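PDB 2XCZ: possible atls1-like light-inducible protein, which is of unassigned function but belongs to the macrophage migration inhibitory factor (MIF) family and assembles as a trimer of alpha/beta subunits. Local coordinates for residues A[22-27]-A[36-41]. Sequence-based numbering, arbitrary orientation.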
ATOM      1  N   GLU A  22       0.751  18.798  10.349  1.00 15.42           N
ATOM      2  CA  GLU A  22      -0.415  19.615  10.065  1.00 16.22           C
ATOM      3  C   GLU A  22      -1.556  18.756   9.517  1.00 15.40           C
ATOM      4  O   GLU A  22      -2.691  18.874   9.964  1.00 15.09           O
ATOM      5  CB  GLU A  22      -0.060  20.732   9.100  1.00 17.24           C
ATOM      6  CG  GLU A  22      -1.188  21.728   8.885  1.00 21.69           C
ATOM      7  CD  GLU A  22      -0.898  22.709   7.768  1.00 25.61           C
ATOM      8  OE1 GLU A  22      -1.863  23.215   7.159  1.00 30.52           O
ATOM      9  OE2 GLU A  22       0.289  22.968   7.485  1.00 27.75           O
ATOM     10  N   LEU A  23      -1.247  17.892   8.554  1.00 14.38           N
ATOM     11  CA  LEU A  23      -2.227  16.930   8.053  1.00 13.66           C
ATOM     12  C   LEU A  23      -2.831  16.034   9.159  1.00 13.05           C
ATOM     13  O   LEU A  23      -4.038  15.742   9.152  1.00 12.83           O
ATOM     14  CB  LEU A  23      -1.596  16.091   6.934  1.00 13.75           C
ATOM     15  CG  LEU A  23      -2.491  15.048   6.266  1.00 14.31           C
ATOM     16  CD1 LEU A  23      -3.759  15.678   5.709  1.00 14.64           C
ATOM     17  CD2 LEU A  23      -1.715  14.304   5.186  1.00 15.02           C
ATOM     18  N   SER A  24      -1.983  15.605  10.094  1.00 12.33           N
ATOM     19  CA  SER A  24      -2.372  14.743  11.201  1.00 13.06           C
ATOM     20  C   SER A  24      -3.435  15.389  12.103  1.00 13.75           C
ATOM     21  O   SER A  24      -4.461  14.771  12.406  1.00 13.55           O
ATOM     22  CB  SER A  24      -1.132  14.361  12.020  1.00 12.99           C
ATOM     23  OG  SER A  24      -1.481  13.582  13.146  1.00 12.39           O
ATOM     24  N   SER A  25      -3.188  16.624  12.537  1.00 14.68           N
ATOM     25  CA  SER A  25      -4.157  17.337  13.388  1.00 15.67           C
ATOM     26  C   SER A  25      -5.475  17.643  12.663  1.00 15.16           C
ATOM     27  O   SER A  25      -6.550  17.465  13.236  1.00 14.71           O
ATOM     28  CB  SER A  25      -3.548  18.607  13.971  1.00 15.98           C
ATOM     29  OG  SER A  25      -2.824  19.294  12.977  1.00 20.05           O
ATOM     30  N   LYS A  26      -5.377  18.085  11.408  1.00 15.08           N
ATOM     31  CA  LYS A  26      -6.556  18.351  10.579  1.00 14.84           C
ATOM     32  C   LYS A  26      -7.412  17.110  10.378  1.00 14.87           C
ATOM     33  O   LYS A  26      -8.644  17.166  10.510  1.00 14.40           O
ATOM     34  CB  LYS A  26      -6.150  18.960   9.234  1.00 15.50           C
ATOM     35  CG  LYS A  26      -5.524  20.347   9.419  1.00 17.76           C
ATOM     36  CD  LYS A  26      -5.298  21.086   8.122  1.00 21.03           C
ATOM     37  CE  LYS A  26      -5.132  22.571   8.424  1.00 23.33           C
ATOM     38  NZ  LYS A  26      -4.850  23.349   7.195  1.00 25.81           N
ATOM     39  N   LEU A  27      -6.757  15.989  10.074  1.00 13.49           N
ATOM     40  CA  LEU A  27      -7.471  14.729   9.907  1.00 13.69           C
ATOM     41  C   LEU A  27      -8.118  14.233  11.203  1.00 13.46           C
ATOM     42  O   LEU A  27      -9.246  13.732  11.187  1.00 13.90           O
ATOM     43  CB  LEU A  27      -6.592  13.652   9.243  1.00 13.32           C
ATOM     44  CG  LEU A  27      -7.341  12.375   8.821  1.00 13.58           C
ATOM     45  CD1 LEU A  27      -8.347  12.654   7.690  1.00 11.68           C
ATOM     46  CD2 LEU A  27      -6.367  11.275   8.398  1.00 13.89           C
ATOM     47  N   LYS A  36      -3.802  11.151  18.925  1.00 16.51           N
ATOM     48  CA  LYS A  36      -2.989  10.013  19.376  1.00 16.72           C
ATOM     49  C   LYS A  36      -3.021   8.859  18.365  1.00 15.72           C
ATOM     50  O   LYS A  36      -1.990   8.226  18.109  1.00 16.05           O
ATOM     51  CB  LYS A  36      -3.472   9.501  20.737  1.00 17.22           C
ATOM     52  CG  LYS A  36      -2.639   8.362  21.292  1.00 20.08           C
ATOM     53  CD  LYS A  36      -3.337   7.724  22.477  1.00 24.22           C
ATOM     54  CE  LYS A  36      -2.587   6.504  23.003  1.00 26.42           C
ATOM     55  NZ  LYS A  36      -1.246   6.870  23.537  1.00 28.90           N
ATOM     56  N   TYR A  37      -4.197   8.609  17.796  1.00 15.00           N
ATOM     57  CA  TYR A  37      -4.407   7.426  16.951  1.00 14.28           C
ATOM     58  C   TYR A  37      -4.201   7.656  15.460  1.00 13.04           C
ATOM     59  O   TYR A  37      -4.382   6.740  14.665  1.00 11.24           O
ATOM     60  CB  TYR A  37      -5.779   6.815  17.213  1.00 15.01           C
ATOM     61  CG  TYR A  37      -5.891   6.248  18.614  1.00 18.57           C
ATOM     62  CD1 TYR A  37      -5.191   5.094  18.978  1.00 20.31           C
ATOM     63  CD2 TYR A  37      -6.661   6.883  19.576  1.00 23.15           C
ATOM     64  CE1 TYR A  37      -5.265   4.578  20.282  1.00 23.83           C
ATOM     65  CE2 TYR A  37      -6.748   6.375  20.885  1.00 24.57           C
ATOM     66  CZ  TYR A  37      -6.048   5.224  21.228  1.00 25.61           C
ATOM     67  OH  TYR A  37      -6.138   4.726  22.517  1.00 28.24           O
ATOM     68  N   VAL A  38      -3.789   8.857  15.086  1.00 11.99           N
ATOM     69  CA  VAL A  38      -3.559   9.143  13.663  1.00 10.59           C
ATOM     70  C   VAL A  38      -2.130   8.815  13.253  1.00  9.92           C
ATOM     71  O   VAL A  38      -1.163   9.303  13.855  1.00  9.30           O
ATOM     72  CB  VAL A  38      -3.852  10.635  13.313  1.00 10.59           C
ATOM     73  CG1 VAL A  38      -3.519  10.937  11.847  1.00 11.10           C
ATOM     74  CG2 VAL A  38      -5.291  10.988  13.609  1.00 11.02           C
ATOM     75  N   MET A  39      -2.008   8.013  12.192  1.00  8.86           N
ATOM     76  CA  MET A  39      -0.708   7.679  11.612  1.00  8.76           C
ATOM     77  C   MET A  39      -0.624   8.235  10.207  1.00  9.03           C
ATOM     78  O   MET A  39      -1.573   8.114   9.429  1.00  9.32           O
ATOM     79  CB  MET A  39      -0.518   6.160  11.577  1.00  8.45           C
ATOM     80  CG  MET A  39       0.859   5.710  11.069  1.00 10.40           C
ATOM     81  SD  MET A  39       1.148   3.936  11.233  1.00  9.86           S
ATOM     82  CE  MET A  39       1.431   3.812  12.995  1.00  9.41           C
ATOM     83  N   THR A  40       0.518   8.828   9.865  1.00  9.34           N
ATOM     84  CA  THR A  40       0.690   9.425   8.534  1.00  8.66           C
ATOM     85  C   THR A  40       2.031   9.024   7.931  1.00  8.61           C
ATOM     86  O   THR A  40       2.965   8.672   8.651  1.00  8.07           O
ATOM     87  CB  THR A  40       0.617  10.995   8.539  1.00  9.07           C
ATOM     88  OG1 THR A  40       1.860  11.541   9.002  1.00  9.33           O
ATOM     89  CG2 THR A  40      -0.530  11.529   9.416  1.00  9.07           C
ATOM     90  N   SER A  41       2.113   9.076   6.610  1.00  8.57           N
ATOM     91  CA  SER A  41       3.405   8.935   5.927  1.00  9.63           C
ATOM     92  C   SER A  41       3.451   9.694   4.611  1.00 10.20           C
ATOM     93  O   SER A  41       2.416   9.972   3.994  1.00 10.28           O
ATOM     94  CB  SER A  41       3.740   7.459   5.683  1.00  9.88           C
ATOM     95  OG  SER A  41       2.902   6.882   4.712  1.00  9.81           O
TER
HETATM   96  O   HOH W   1       0.215  11.607  13.496  1.00 12.41           O
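Ser24 of helix 16-31 meets Val38, in the loop just before strand 39-43, and Thr40 within that strand, where the crossover of a beta-alpha-beta unit of the MIF fold returns to the sheet; it illustrates how a small side chain at the interface goes with a close approach of helix to chain. The tight part centres on Ser24, whose CA lies 6.2 Å from the CA of Val38. Val38 CG1, anti to its own backbone N (chi1 176°), reaches the helix and comes within 3.6 Å of Ser24 OG. Next to it, the methyl CG2 of Thr40 packs against Ser24 CB at 3.9 Å, while Thr40 OG1 is hydrogen-bonded to Thr49 of the second subunit, whose strand continues the sheet beyond 39-43. Packing is looser one turn along the helix, where Leu27 CD2 stays 4.5 Å from Val38 CG1 and Leu27 also rests on Ile4 of the neighbouring parallel strand 3-8. Toward solvent, exposed Lys26 pairs through NZ with OE1 of partly exposed Glu22, neither touching 36-41. No direct hydrogen bond joins the segments. Ser24 OG is also hydrogen-bonded to Glu35 OE1, and one water bridges the segments, donating to Ser24 OG at 2.6 Å and to Val38 O at 2.7 Å.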